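Local coordinates for sensor protein KdpD (Escherichia coli, PDB 4Y2F) that is a potassium sensor histidine kinase, its GAF domain probably serving as a regulatory module of the kinase, at residues I64-A75 / I89-G100. Sequence-based numbering, arbitrary orientation.
Sequences IAQWSFDKGLPA and ILPLKSGEKTYG
Ile64 and Ala65 meet the tip of Ile89, whose CD1 lies 4.4 Å from Ala65 CB. One turn on, Ser68 faces the strand. Its CB and OG rest on Ile89 CG2, and the hydroxyl donates to Leu73 O within the same segment, tying the helix to the chain that leaves it. The Phe69 side chain lies alongside that of Thr98, the two running in opposite directions. The ring reaches the hairpin because chi1 of 173° turns CG away from the backbone N, and CD1 is 3.6 Å from Thr98 CG2. Its edge, in plane, points at Gly100 N, a buried amide without a hydrogen-bond partner. Just after the helix, Gly72 turns the chain with positive phi, and its CA lies 3.3 Å from Thr98 OG1. Lys93, bent at chi3 (71°), brings NZ to 2.9 Å from Gly72 O, in the carbonyl plane and on a lone pair. The same NZ donates to a water that hydrogen-bonds to Lys71 O. A leucine in place of Lys93 would probably leave the Gly72 carbonyl without this donor and break the water link to the helix end. Pro74 packs against Leu90 CD2 and Pro91 CD. Ala75 and Ile89 form an antiparallel hydrogen-bonded pair, with Ala75 N 3.0 Å from Ile89 O and Ile89 N 2.8 Å from Ala75 O. Helix 62-71 thus packs on the hairpin of strands 88-94 and 97-106, and the chain after it adds an edge strand to the antiparallel sheet of the GAF fold.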
loop_
_atom_site.group_PDB
_atom_site.type_symbol
_atom_site.label_atom_id
_atom_site.label_comp_id
_atom_site.label_asym_id
_atom_site.label_seq_id
_atom_site.Cartn_x
_atom_site.Cartn_y
_atom_site.Cartn_z
ATOM N N ILE A 64 3.099 22.918 14.384
ATOM C CA ILE A 64 3.052 22.728 12.939
ATOM C C ILE A 64 2.837 21.256 12.602
ATOM O O ILE A 64 2.087 20.921 11.673
ATOM C CB ILE A 64 4.301 23.329 12.265
ATOM C CG1 ILE A 64 4.408 24.822 12.600
ATOM C CG2 ILE A 64 4.270 23.095 10.763
ATOM C CD1 ILE A 64 3.242 25.641 12.085
ATOM N N ALA A 65 3.452 20.355 13.378
ATOM C CA ALA A 65 3.144 18.935 13.235
ATOM C C ALA A 65 1.657 18.681 13.456
ATOM O O ALA A 65 1.005 17.993 12.658
ATOM C CB ALA A 65 3.992 18.121 14.209
ATOM N N GLN A 66 1.092 19.252 14.527
ATOM C CA GLN A 66 -0.341 19.105 14.751
ATOM C C GLN A 66 -1.144 19.665 13.578
ATOM O O GLN A 66 -2.155 19.073 13.175
ATOM C CB GLN A 66 -0.749 19.773 16.070
ATOM C CG GLN A 66 -2.161 19.422 16.545
ATOM C CD GLN A 66 -2.306 17.969 16.972
ATOM O OE1 GLN A 66 -1.499 17.451 17.749
ATOM N NE2 GLN A 66 -3.342 17.303 16.461
ATOM N N TRP A 67 -0.716 20.808 13.023
ATOM C CA TRP A 67 -1.384 21.393 11.858
ATOM C C TRP A 67 -1.378 20.429 10.676
ATOM O O TRP A 67 -2.397 20.253 9.993
ATOM C CB TRP A 67 -0.693 22.702 11.464
ATOM C CG TRP A 67 -1.220 23.329 10.172
ATOM C CD1 TRP A 67 -2.233 24.240 10.057
ATOM C CD2 TRP A 67 -0.737 23.103 8.838
ATOM N NE1 TRP A 67 -2.415 24.587 8.739
ATOM C CE2 TRP A 67 -1.517 23.896 7.968
ATOM C CE3 TRP A 67 0.264 22.292 8.291
ATOM C CZ2 TRP A 67 -1.324 23.906 6.586
ATOM C CZ3 TRP A 67 0.454 22.305 6.913
ATOM C CH2 TRP A 67 -0.330 23.112 6.081
ATOM N N SER A 68 -0.224 19.809 10.410
ATOM C CA SER A 68 -0.115 18.859 9.311
ATOM C C SER A 68 -1.072 17.687 9.502
ATOM O O SER A 68 -1.732 17.249 8.545
ATOM C CB SER A 68 1.339 18.388 9.234
ATOM O OG SER A 68 1.529 17.353 8.280
ATOM N N PHE A 69 -1.147 17.157 10.727
ATOM C CA PHE A 69 -2.050 16.047 11.018
ATOM C C PHE A 69 -3.507 16.471 10.891
ATOM O O PHE A 69 -4.335 15.747 10.324
ATOM C CB PHE A 69 -1.775 15.514 12.426
ATOM C CG PHE A 69 -2.769 14.482 12.890
ATOM C CD1 PHE A 69 -2.676 13.173 12.450
ATOM C CD2 PHE A 69 -3.803 14.824 13.752
ATOM C CE1 PHE A 69 -3.586 12.222 12.862
ATOM C CE2 PHE A 69 -4.722 13.877 14.174
ATOM C CZ PHE A 69 -4.620 12.574 13.726
ATOM N N ASP A 70 -3.843 17.641 11.442
ATOM C CA ASP A 70 -5.227 18.097 11.439
ATOM C C ASP A 70 -5.721 18.363 10.021
ATOM O O ASP A 70 -6.881 18.074 9.699
ATOM C CB ASP A 70 -5.359 19.366 12.281
ATOM C CG ASP A 70 -5.216 19.107 13.782
ATOM O OD1 ASP A 70 -5.322 17.945 14.219
ATOM O OD2 ASP A 70 -5.018 20.086 14.533
ATOM N N LYS A 71 -4.864 18.929 9.169
ATOM C CA LYS A 71 -5.230 19.307 7.808
ATOM C C LYS A 71 -4.944 18.214 6.787
ATOM O O LYS A 71 -5.411 18.319 5.647
ATOM C CB LYS A 71 -4.473 20.576 7.386
ATOM C CG LYS A 71 -4.711 21.779 8.293
ATOM C CD LYS A 71 -6.179 21.902 8.629
ATOM C CE LYS A 71 -6.495 23.181 9.384
ATOM N NZ LYS A 71 -7.933 23.196 9.764
ATOM N N GLY A 72 -4.201 17.180 7.168
ATOM C CA GLY A 72 -3.779 16.167 6.213
ATOM C C GLY A 72 -2.872 16.701 5.128
ATOM O O GLY A 72 -2.988 16.295 3.968
ATOM N N LEU A 73 -1.987 17.636 5.475
ATOM C CA LEU A 73 -1.142 18.312 4.509
ATOM C C LEU A 73 0.301 18.254 4.985
ATOM O O LEU A 73 0.565 18.361 6.189
ATOM C CB LEU A 73 -1.547 19.790 4.366
ATOM C CG LEU A 73 -2.839 20.052 3.586
ATOM C CD1 LEU A 73 -3.242 21.518 3.710
ATOM C CD2 LEU A 73 -2.673 19.667 2.118
ATOM N N PRO A 74 1.253 18.090 4.072
ATOM C CA PRO A 74 2.661 18.098 4.469
ATOM C C PRO A 74 3.128 19.502 4.841
ATOM O O PRO A 74 2.533 20.516 4.451
ATOM C CB PRO A 74 3.371 17.613 3.205
ATOM C CG PRO A 74 2.516 18.106 2.110
ATOM C CD PRO A 74 1.091 17.934 2.621
ATOM N N ALA A 75 4.202 19.539 5.631
ATOM C CA ALA A 75 4.881 20.772 5.996
ATOM C C ALA A 75 6.382 20.481 5.990
ATOM O O ALA A 75 6.830 19.336 5.815
ATOM C CB ALA A 75 4.361 21.297 7.337
ATOM N N ILE A 89 7.646 17.001 7.227
ATOM C CA ILE A 89 6.553 16.545 8.076
ATOM C C ILE A 89 5.492 16.002 7.124
ATOM O O ILE A 89 4.903 16.762 6.340
ATOM C CB ILE A 89 5.986 17.681 8.932
ATOM C CG1 ILE A 89 7.048 18.176 9.913
ATOM C CG2 ILE A 89 4.776 17.189 9.696
ATOM C CD1 ILE A 89 6.537 19.330 10.780
ATOM N N LEU A 90 5.246 14.688 7.178
ATOM C CA LEU A 90 4.421 14.014 6.168
ATOM C C LEU A 90 3.217 13.333 6.802
ATOM O O LEU A 90 3.382 12.484 7.699
ATOM C CB LEU A 90 5.253 12.992 5.385
ATOM C CG LEU A 90 6.448 13.623 4.672
ATOM C CD1 LEU A 90 7.292 12.525 4.066
ATOM C CD2 LEU A 90 6.003 14.606 3.600
ATOM N N PRO A 91 2.005 13.639 6.370
ATOM C CA PRO A 91 0.848 12.901 6.888
ATOM C C PRO A 91 0.823 11.464 6.390
ATOM O O PRO A 91 1.160 11.166 5.240
ATOM C CB PRO A 91 -0.346 13.696 6.358
ATOM C CG PRO A 91 0.173 14.403 5.148
ATOM C CD PRO A 91 1.623 14.718 5.445
ATOM N N LEU A 92 0.444 10.561 7.292
ATOM C CA LEU A 92 0.232 9.155 6.947
ATOM C C LEU A 92 -1.247 8.999 6.623
ATOM O O LEU A 92 -2.074 8.791 7.516
ATOM C CB LEU A 92 0.645 8.267 8.113
ATOM C CG LEU A 92 2.084 8.533 8.552
ATOM C CD1 LEU A 92 2.408 7.792 9.839
ATOM C CD2 LEU A 92 3.076 8.149 7.448
ATOM N N LYS A 93 -1.590 9.095 5.341
ATOM C CA LYS A 93 -2.976 9.194 4.920
ATOM C C LYS A 93 -3.401 7.961 4.144
ATOM O O LYS A 93 -2.647 7.439 3.315
ATOM C CB LYS A 93 -3.193 10.392 3.998
ATOM C CG LYS A 93 -2.783 11.711 4.567
ATOM C CD LYS A 93 -3.085 12.831 3.583
ATOM C CE LYS A 93 -4.573 13.078 3.452
ATOM N NZ LYS A 93 -4.851 14.380 2.756
ATOM N N SER A 94 -4.615 7.508 4.407
ATOM C CA SER A 94 -5.273 6.529 3.556
ATOM C C SER A 94 -6.579 7.165 3.116
ATOM O O SER A 94 -7.453 7.437 3.949
ATOM C CB SER A 94 -5.516 5.225 4.299
ATOM O OG SER A 94 -6.221 4.331 3.466
ATOM N N GLY A 95 -6.704 7.423 1.819
ATOM C CA GLY A 95 -7.826 8.214 1.354
ATOM C C GLY A 95 -7.700 9.628 1.885
ATOM O O GLY A 95 -6.619 10.229 1.873
ATOM N N GLU A 96 -8.808 10.154 2.396
ATOM C CA GLU A 96 -8.824 11.500 2.954
ATOM C C GLU A 96 -8.485 11.541 4.440
ATOM O O GLU A 96 -8.362 12.636 5.000
ATOM C CB GLU A 96 -10.183 12.161 2.702
ATOM C CG GLU A 96 -10.699 12.030 1.267
ATOM C CD GLU A 96 -9.914 12.853 0.251
ATOM O OE1 GLU A 96 -8.889 13.468 0.618
ATOM O OE2 GLU A 96 -10.332 12.888 -0.926
ATOM N N LYS A 97 -8.299 10.390 5.083
ATOM C CA LYS A 97 -8.095 10.314 6.523
ATOM C C LYS A 97 -6.615 10.201 6.852
ATOM O O LYS A 97 -5.888 9.413 6.240
ATOM C CB LYS A 97 -8.835 9.120 7.125
ATOM C CG LYS A 97 -10.146 9.492 7.814
ATOM C CD LYS A 97 -10.992 10.394 6.930
ATOM C CE LYS A 97 -12.108 11.059 7.717
ATOM N NZ LYS A 97 -12.793 12.116 6.923
ATOM N N THR A 98 -6.180 10.972 7.844
ATOM C CA THR A 98 -4.801 10.953 8.313
ATOM C C THR A 98 -4.749 10.185 9.628
ATOM O O THR A 98 -5.515 10.478 10.557
ATOM C CB THR A 98 -4.285 12.385 8.458
ATOM O OG1 THR A 98 -4.358 13.028 7.183
ATOM C CG2 THR A 98 -2.842 12.390 8.910
ATOM N N TYR A 99 -3.887 9.172 9.689
ATOM C CA TYR A 99 -3.796 8.289 10.843
ATOM C C TYR A 99 -2.581 8.569 11.701
ATOM O O TYR A 99 -2.448 7.983 12.779
ATOM C CB TYR A 99 -3.775 6.826 10.376
ATOM C CG TYR A 99 -5.100 6.423 9.781
ATOM C CD1 TYR A 99 -5.378 6.655 8.439
ATOM C CD2 TYR A 99 -6.096 5.873 10.573
ATOM C CE1 TYR A 99 -6.603 6.334 7.900
ATOM C CE2 TYR A 99 -7.316 5.534 10.042
ATOM C CZ TYR A 99 -7.569 5.769 8.705
ATOM O OH TYR A 99 -8.795 5.445 8.181
ATOM N N GLY A 100 -1.705 9.456 11.246
ATOM C CA GLY A 100 -0.496 9.768 11.970
ATOM C C GLY A 100 0.367 10.650 11.094
ATOM O O GLY A 100 -0.065 11.111 10.036
HETATM O O HOH W 1 -5.977 17.182 3.194
#